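Uncharacterized protein DUF1285 (Shewanella baltica, PDB 2RA9) is of unknown function but adopts a fold with repeated structural motifs and is possibly involved in signal transduction. Local coordinates at residues V118-E123 against Y136-E141; A77-V82 against T101-V106; V82-A87 against S91-S96. One frame throughout, in Å; residues are numbered along the deposited sequence.

Contact 1 of 3, residues V118-E123 against Y136-E141; sequences VYLPLE and YNFVNE. With NA (sodium ion), chain B; EDO (1,2-ethanediol), chain H; EDO (1,2-ethanediol), chain F; EDO (1,2-ethanediol), chain D.
V118 on strand 118-121 and F138 on helix 135-141 bring their backbones no closer than 9.9 Å between CA atoms, a spacing that side chains alone must bridge. The bridging is wholly apolar. F138 sets its CG anti to the backbone N (chi1 176°), which carries the ring toward the strand, and V118 and L120 both direct their CB toward the helix. L120 touches with both methyls of its branch, CD1 lying 4.0 Å from F138 CE1 and CD2 4.1 Å from F138 CZ, as the two side chains slide past each other in opposite directions. V118 is a lighter partner: its CG1 comes 4.3 Å from F138 CE2, and both aliphatic groups approach the ring obliquely. All three residues are buried, and the F138 side chain is also touched by L130 of strand 127-130 and F84 of strand 79-86.

The helix also carries polar business of its own. N140 O binds a sodium ion at 2.5 Å, with three waters and F142 O completing the ligands seen; one of these waters donates to V139 O. At the strand, V118 N gives a nearly straight bond of 2.9 Å to O2 of an ethanediol, probably taken from the crystallisation liquor. The whole is a C-terminal helix packed on a mixed six-stranded beta sheet chiefly through F138, with N137 and E141 also touching F84 of strand 79-86.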
# COMPACT_ATOMS: atom_id res chain seq x y z
N VAL A 118 -1.81 -11.49 0.29
CA VAL A 118 -3.10 -10.86 0.46
C VAL A 118 -2.89 -9.36 0.35
O VAL A 118 -1.91 -8.80 0.84
CB VAL A 118 -3.69 -11.20 1.81
CG1 VAL A 118 -5.01 -10.43 2.05
CG2 VAL A 118 -3.92 -12.71 1.92
N TYR A 119 -3.83 -8.72 -0.34
CA TYR A 119 -3.79 -7.28 -0.60
C TYR A 119 -5.06 -6.60 -0.15
O TYR A 119 -6.12 -7.15 -0.31
CB TYR A 119 -3.58 -7.00 -2.09
CG TYR A 119 -2.37 -7.66 -2.67
CD1 TYR A 119 -2.42 -8.98 -3.10
CD2 TYR A 119 -1.18 -6.97 -2.85
CE1 TYR A 119 -1.34 -9.58 -3.66
CE2 TYR A 119 -0.05 -7.60 -3.42
CZ TYR A 119 -0.13 -8.91 -3.78
OH TYR A 119 0.94 -9.53 -4.36
N LEU A 120 -4.94 -5.40 0.42
CA LEU A 120 -6.10 -4.63 0.84
C LEU A 120 -6.17 -3.33 0.06
O LEU A 120 -5.14 -2.69 -0.16
CB LEU A 120 -6.07 -4.32 2.35
CG LEU A 120 -6.19 -5.51 3.31
CD1 LEU A 120 -5.92 -5.14 4.77
CD2 LEU A 120 -7.56 -6.21 3.16
N PRO A 121 -7.37 -2.90 -0.35
CA PRO A 121 -7.42 -1.69 -1.15
C PRO A 121 -7.41 -0.42 -0.30
O PRO A 121 -8.05 -0.35 0.74
CB PRO A 121 -8.72 -1.86 -1.94
CG PRO A 121 -9.61 -2.65 -1.00
CD PRO A 121 -8.70 -3.51 -0.18
N LEU A 122 -6.60 0.53 -0.74
CA LEU A 122 -6.42 1.81 -0.08
C LEU A 122 -6.87 2.89 -1.05
O LEU A 122 -7.51 2.61 -2.06
CB LEU A 122 -4.93 1.99 0.30
CG LEU A 122 -4.26 0.77 0.95
CD1 LEU A 122 -2.79 0.99 1.12
CD2 LEU A 122 -4.93 0.37 2.27
N GLU A 123 -6.47 4.13 -0.79
CA GLU A 123 -6.91 5.25 -1.61
C GLU A 123 -6.08 5.38 -2.86
O GLU A 123 -5.05 4.75 -3.01
CB GLU A 123 -6.85 6.54 -0.79
CG GLU A 123 -5.47 7.01 -0.42
CD GLU A 123 -4.94 6.52 0.92
OE1 GLU A 123 -5.45 5.50 1.46
OE2 GLU A 123 -4.01 7.19 1.44
N TYR A 136 -0.83 -13.76 10.22
CA TYR A 136 -1.62 -14.57 11.13
C TYR A 136 -2.53 -13.72 11.97
O TYR A 136 -3.67 -14.10 12.20
CB TYR A 136 -0.72 -15.44 12.05
CG TYR A 136 0.09 -16.51 11.34
CD1 TYR A 136 -0.46 -17.34 10.37
CD2 TYR A 136 1.42 -16.71 11.66
CE1 TYR A 136 0.31 -18.30 9.72
CE2 TYR A 136 2.20 -17.65 10.99
CZ TYR A 136 1.64 -18.48 10.05
OH TYR A 136 2.43 -19.43 9.37
N ASN A 137 -2.07 -12.57 12.43
CA ASN A 137 -2.93 -11.67 13.19
C ASN A 137 -4.15 -11.22 12.36
O ASN A 137 -5.27 -11.08 12.87
CB ASN A 137 -2.15 -10.46 13.72
CG ASN A 137 -1.15 -10.82 14.81
OD1 ASN A 137 -1.33 -11.78 15.57
ND2 ASN A 137 -0.09 -10.00 14.91
N PHE A 138 -3.94 -11.00 11.06
CA PHE A 138 -5.01 -10.60 10.15
C PHE A 138 -6.05 -11.73 10.06
O PHE A 138 -7.26 -11.50 10.14
CB PHE A 138 -4.43 -10.26 8.74
CG PHE A 138 -5.47 -9.94 7.73
CD1 PHE A 138 -6.05 -8.68 7.69
CD2 PHE A 138 -5.91 -10.88 6.82
CE1 PHE A 138 -7.03 -8.37 6.76
CE2 PHE A 138 -6.91 -10.59 5.92
CZ PHE A 138 -7.46 -9.33 5.87
N VAL A 139 -5.57 -12.96 9.89
CA VAL A 139 -6.51 -14.09 9.79
C VAL A 139 -7.34 -14.17 11.08
O VAL A 139 -8.57 -14.36 11.05
CB VAL A 139 -5.80 -15.42 9.46
CG1 VAL A 139 -6.82 -16.57 9.40
CG2 VAL A 139 -5.05 -15.35 8.14
N ASN A 140 -6.68 -14.04 12.22
CA ASN A 140 -7.33 -14.03 13.53
C ASN A 140 -8.34 -12.91 13.68
O ASN A 140 -9.28 -13.03 14.45
CB ASN A 140 -6.32 -13.86 14.65
CG ASN A 140 -5.35 -15.05 14.83
OD1 ASN A 140 -5.57 -16.18 14.35
ND2 ASN A 140 -4.28 -14.77 15.54
N GLU A 141 -8.12 -11.79 12.99
CA GLU A 141 -8.98 -10.59 13.13
C GLU A 141 -10.36 -10.75 12.52
O GLU A 141 -11.30 -10.02 12.89
CB GLU A 141 -8.30 -9.38 12.45
CG GLU A 141 -8.99 -8.04 12.68
CD GLU A 141 -9.07 -7.66 14.15
OE1 GLU A 141 -8.10 -7.88 14.87
OE2 GLU A 141 -10.13 -7.18 14.61
NA NA B . -11.61 -13.99 14.16
C1 EDO H . -8.58 -18.37 12.71
O1 EDO H . -8.19 -17.35 13.66
C2 EDO H . -9.90 -18.99 13.09
O2 EDO H . -10.84 -17.99 13.52
C1 EDO F . 1.59 -12.82 3.62
O1 EDO F . 2.13 -13.68 2.60
C2 EDO F . 0.29 -12.18 3.16
O2 EDO F . 0.50 -11.26 2.07
C1 EDO D . -0.38 -6.41 13.24
O1 EDO D . 0.24 -7.69 13.33
C2 EDO D . -1.53 -6.32 14.24
O2 EDO D . -1.01 -6.04 15.54
O HOH W 1 -10.59 -15.48 12.56
O HOH W 2 -10.83 -15.49 15.88
O HOH W 3 -11.84 -12.50 15.99

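Contact 2 of 3, residues A77-V82 against T101-V106; sequences APLLIV and TLHHNV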
# COMPACT_ATOMS: atom_id res chain seq x y z
N ALA A 77 3.14 -4.62 -4.86
CA ALA A 77 2.21 -3.59 -4.41
C ALA A 77 3.00 -2.34 -3.99
O ALA A 77 4.17 -2.41 -3.58
CB ALA A 77 1.44 -4.07 -3.21
N PRO A 78 2.38 -1.18 -4.12
CA PRO A 78 3.13 0.05 -3.81
C PRO A 78 3.45 0.23 -2.33
O PRO A 78 4.36 0.98 -1.97
CB PRO A 78 2.16 1.16 -4.28
CG PRO A 78 0.82 0.53 -4.29
CD PRO A 78 1.06 -0.88 -4.69
N LEU A 79 2.67 -0.44 -1.47
CA LEU A 79 2.76 -0.27 -0.04
C LEU A 79 2.73 -1.64 0.63
O LEU A 79 2.02 -2.53 0.18
CB LEU A 79 1.60 0.57 0.45
CG LEU A 79 1.64 2.05 0.03
CD1 LEU A 79 0.35 2.72 0.19
CD2 LEU A 79 2.77 2.80 0.77
N LEU A 80 3.52 -1.80 1.69
CA LEU A 80 3.53 -3.01 2.50
C LEU A 80 2.89 -2.67 3.87
O LEU A 80 3.42 -1.86 4.65
CB LEU A 80 4.97 -3.47 2.73
CG LEU A 80 5.08 -4.84 3.43
CD1 LEU A 80 4.81 -5.95 2.44
CD2 LEU A 80 6.43 -4.99 4.11
N ILE A 81 1.77 -3.31 4.15
CA ILE A 81 1.05 -3.15 5.39
C ILE A 81 1.74 -3.94 6.51
O ILE A 81 1.95 -5.14 6.40
CB ILE A 81 -0.40 -3.57 5.25
CG1 ILE A 81 -1.15 -2.57 4.34
CG2 ILE A 81 -1.07 -3.67 6.66
CD1 ILE A 81 -2.54 -3.00 3.86
N VAL A 82 2.09 -3.27 7.60
CA VAL A 82 2.83 -3.91 8.69
C VAL A 82 2.02 -3.92 10.01
O VAL A 82 2.39 -4.65 10.94
CB VAL A 82 4.21 -3.30 8.88
CG1 VAL A 82 5.02 -3.47 7.62
CG2 VAL A 82 4.19 -1.80 9.33
N THR A 101 3.03 5.27 6.35
CA THR A 101 1.76 5.86 5.95
C THR A 101 0.63 5.20 6.72
O THR A 101 0.74 4.04 7.13
CB THR A 101 1.49 5.79 4.42
OG1 THR A 101 1.49 4.44 3.95
CG2 THR A 101 2.56 6.56 3.63
N LEU A 102 -0.45 5.97 6.94
CA LEU A 102 -1.62 5.54 7.66
C LEU A 102 -2.85 5.66 6.76
O LEU A 102 -3.04 6.68 6.10
CB LEU A 102 -1.82 6.44 8.87
CG LEU A 102 -3.03 6.19 9.78
CD1 LEU A 102 -2.98 4.83 10.43
CD2 LEU A 102 -3.14 7.33 10.84
N HIS A 103 -3.70 4.64 6.77
CA HIS A 103 -4.86 4.57 5.91
C HIS A 103 -6.08 4.14 6.72
O HIS A 103 -5.98 3.27 7.58
CB HIS A 103 -4.60 3.58 4.76
CG HIS A 103 -3.29 3.83 4.06
ND1 HIS A 103 -3.18 4.61 2.93
CD2 HIS A 103 -2.03 3.44 4.37
CE1 HIS A 103 -1.91 4.71 2.58
NE2 HIS A 103 -1.18 4.03 3.45
N HIS A 104 -7.21 4.77 6.42
CA HIS A 104 -8.44 4.54 7.17
C HIS A 104 -9.49 3.88 6.31
O HIS A 104 -9.39 3.81 5.09
CB HIS A 104 -9.00 5.87 7.70
CG HIS A 104 -7.98 6.70 8.43
ND1 HIS A 104 -7.54 6.40 9.70
CD2 HIS A 104 -7.29 7.79 8.04
CE1 HIS A 104 -6.64 7.29 10.08
NE2 HIS A 104 -6.46 8.14 9.09
N ASN A 105 -10.52 3.38 6.97
CA ASN A 105 -11.68 2.84 6.31
C ASN A 105 -11.38 1.68 5.38
O ASN A 105 -12.01 1.49 4.34
CB ASN A 105 -12.43 3.97 5.58
CG ASN A 105 -12.83 5.08 6.52
OD1 ASN A 105 -13.37 4.81 7.60
ND2 ASN A 105 -12.54 6.33 6.14
N VAL A 106 -10.45 0.84 5.81
CA VAL A 106 -10.00 -0.26 4.98
C VAL A 106 -10.88 -1.48 5.19
O VAL A 106 -11.12 -1.87 6.33
CB VAL A 106 -8.51 -0.58 5.23
CG1 VAL A 106 -8.04 -1.76 4.36
CG2 VAL A 106 -7.68 0.64 4.93
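L79 reaches T101 and H103 across an intervening strand, an example of packing between next-but-one strands on one face of a mixed beta sheet. Strand 93-97 runs between strands 79-86 and 102-106 and pairs with both, which explains why the two segments share no backbone hydrogen bond and why the nearest CA atoms, of L79 and T101, stand 8.6 Å apart.

The van der Waals part rests on the two methyls of L79, which lie against polar groups. They diverge at the branch: CD1 goes to H103 and CD2 to T101. Against the imidazole, CD1 lies 3.8 Å from both H103 NE2 and H103 CE1, approaching the ring obliquely. Toward T101 the side chains meet at about a right angle, and L79 CD2 is 3.8 Å from T101 OG1. Around this patch T97, I99 and L122 also lie against L79, and V95 and T97 touch H103, so the leucine and imidazole are set among neighbours from several strands and loops.

The polar part belongs to the far segment and its surroundings. With chi1 at 59°, T101 holds its OG1 between the backbone N and the carbonyl carbon, where it can meet both T97 OG1 and the imidazole, as hydrogen-bond partner of NE2. The other ring nitrogen of H103, ND1, is hydrogen-bonded to E123 OE1, and that carboxylate would probably favour a proton there. Both nitrogens thus have partners, which would hold the rotation of the buried ring beside the leucine methyl. Past H103 the strand breaks at a G1 beta bulge, N105 and V106 both facing L93. Within the segment, the bond that ties together the two residues that L79 touches joins T101 OG1 and H103 NE2, 2.7 Å apart.

Contact 3 of 3, residues V82-A87 against S91-S96; sequences VDFERA and SLLNVS. With EDO (1,2-ethanediol), chain D.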
# COMPACT_ATOMS: atom_id res chain seq x y z
N VAL A 82 2.09 -3.27 7.60
CA VAL A 82 2.83 -3.91 8.69
C VAL A 82 2.02 -3.92 10.01
O VAL A 82 2.39 -4.65 10.94
CB VAL A 82 4.21 -3.30 8.88
CG1 VAL A 82 5.02 -3.47 7.62
CG2 VAL A 82 4.19 -1.80 9.33
N ASP A 83 0.94 -3.16 10.08
CA ASP A 83 0.09 -3.11 11.29
C ASP A 83 -1.31 -2.71 10.91
O ASP A 83 -1.54 -2.11 9.85
CB ASP A 83 0.71 -2.12 12.30
CG ASP A 83 0.32 -2.40 13.74
OD1 ASP A 83 -0.39 -3.38 14.03
OD2 ASP A 83 0.75 -1.59 14.60
N PHE A 84 -2.25 -3.02 11.79
CA PHE A 84 -3.64 -2.71 11.57
C PHE A 84 -4.38 -2.75 12.91
O PHE A 84 -3.91 -3.40 13.86
CB PHE A 84 -4.28 -3.67 10.54
CG PHE A 84 -4.33 -5.10 11.01
CD1 PHE A 84 -5.33 -5.52 11.85
CD2 PHE A 84 -3.35 -6.02 10.65
CE1 PHE A 84 -5.36 -6.82 12.36
CE2 PHE A 84 -3.40 -7.33 11.16
CZ PHE A 84 -4.44 -7.68 12.03
N GLU A 85 -5.51 -2.07 12.96
CA GLU A 85 -6.41 -2.11 14.11
C GLU A 85 -7.80 -1.69 13.66
O GLU A 85 -7.95 -0.91 12.72
CB GLU A 85 -5.89 -1.15 15.20
CG GLU A 85 -6.73 -1.05 16.46
CD GLU A 85 -6.18 -0.05 17.45
OE1 GLU A 85 -5.58 0.96 17.02
OE2 GLU A 85 -6.39 -0.26 18.66
N ARG A 86 -8.84 -2.22 14.31
CA ARG A 86 -10.18 -1.63 14.16
C ARG A 86 -10.32 -0.44 15.11
O ARG A 86 -9.93 -0.53 16.28
CB ARG A 86 -11.26 -2.65 14.50
CG ARG A 86 -11.33 -3.80 13.55
CD ARG A 86 -12.44 -4.74 13.90
NE ARG A 86 -12.28 -6.07 13.28
CZ ARG A 86 -12.94 -6.51 12.23
NH1 ARG A 86 -13.87 -5.77 11.60
NH2 ARG A 86 -12.73 -7.73 11.82
N ALA A 87 -10.90 0.66 14.63
CA ALA A 87 -11.25 1.78 15.49
C ALA A 87 -12.22 1.35 16.58
O ALA A 87 -12.08 1.76 17.75
CB ALA A 87 -11.88 2.93 14.64
N SER A 91 -15.53 -2.69 13.28
CA SER A 91 -15.37 -1.59 12.35
C SER A 91 -14.42 -1.94 11.20
O SER A 91 -13.78 -3.01 11.17
CB SER A 91 -14.91 -0.32 13.08
OG SER A 91 -13.52 -0.35 13.35
N LEU A 92 -14.36 -1.05 10.23
CA LEU A 92 -13.33 -1.06 9.22
C LEU A 92 -11.97 -0.88 9.87
O LEU A 92 -11.87 -0.54 11.05
CB LEU A 92 -13.59 0.04 8.18
CG LEU A 92 -14.87 -0.07 7.36
CD1 LEU A 92 -15.04 1.14 6.47
CD2 LEU A 92 -14.92 -1.33 6.53
N LEU A 93 -10.91 -1.12 9.10
CA LEU A 93 -9.58 -1.13 9.66
C LEU A 93 -8.85 0.18 9.38
O LEU A 93 -9.06 0.81 8.34
CB LEU A 93 -8.74 -2.24 9.06
CG LEU A 93 -9.09 -3.69 9.30
CD1 LEU A 93 -8.08 -4.56 8.48
CD2 LEU A 93 -8.98 -3.98 10.73
N ASN A 94 -8.00 0.54 10.32
CA ASN A 94 -6.90 1.46 10.08
C ASN A 94 -5.68 0.59 9.84
O ASN A 94 -5.45 -0.37 10.60
CB ASN A 94 -6.63 2.35 11.29
CG ASN A 94 -7.78 3.29 11.59
OD1 ASN A 94 -8.36 3.88 10.68
ND2 ASN A 94 -8.11 3.44 12.87
N VAL A 95 -4.89 0.89 8.80
CA VAL A 95 -3.62 0.18 8.56
C VAL A 95 -2.49 1.14 8.45
O VAL A 95 -2.69 2.30 8.05
CB VAL A 95 -3.66 -0.76 7.33
CG1 VAL A 95 -4.93 -1.66 7.38
CG2 VAL A 95 -3.60 0.05 5.98
N SER A 96 -1.31 0.66 8.79
CA SER A 96 -0.10 1.43 8.58
C SER A 96 0.93 0.61 7.84
O SER A 96 0.86 -0.63 7.80
CB SER A 96 0.43 1.98 9.90
OG SER A 96 0.91 0.95 10.71
C1 EDO D . -0.38 -6.41 13.24
O1 EDO D . 0.24 -7.69 13.33
C2 EDO D . -1.53 -6.32 14.24
O2 EDO D . -1.01 -6.04 15.54
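The F84 ring carries C2 of an ethanediol, probably from the crystallisation liquor, over one face, 3.7 Å above the plane and offset toward the rim, while L93 CD2 comes in obliquely, 4.1 Å from F84 CD1. At the other flat group, the guanidinium of R86, S91 O sits at the edge and takes a 2.8 Å hydrogen bond from NH1, though it is tilted 27° out of the group's plane. Both belong to a beta hairpin of strands 79-86 and 93-97.

With CG between backbone N and carbonyl carbon (chi1 64°), the F84 ring leads away from strand 93-97 and is touched by N137, F138 and E141 of helix 135-141; nearer the backbone, F84 CB rests 3.8 Å from V95 CG1. D83, E85, N94 and S96 occupy the opposite face. E85 and N94 form a hydrogen-bonded pair, with N94 N to E85 O at 2.8 Å and almost end-on to the carbonyl. At S96 the ladder is dislocated by a classic beta bulge: V82 and D83 both face it, V82 N giving S96 O the firm bond and D83 N a weak one.

R86 also forms salt bridges, through NE to E141 and through NH1 to D146. With an alanine here, S91 O would probably lose its side-chain donor and the two carboxylates their positive mate. Between the strands, in the non-hydrogen-bonded pair with V95, F84 CA makes a CA-H...O contact of 3.1 Å to N94 O.

In the fold
All three contacts reach one mixed six-stranded sheet, their centres about 9 to 10 Å apart. Contacts 2 and 3 use the same strand, 79-86, and share V82. The chain runs through 77-82, makes the hairpin of contact 3, then returns along 101-106 to finish contact 2; contact 1 follows in series. Side chains tie them together: E123 with H103 joins contacts 1 and 2, E141 with R86 joins contacts 1 and 3, and H104 with N94 joins contacts 2 and 3. The chain's other sheet is likewise mixed and six-stranded, with the same order of strands across it, consistent with a fold built from repeated motifs.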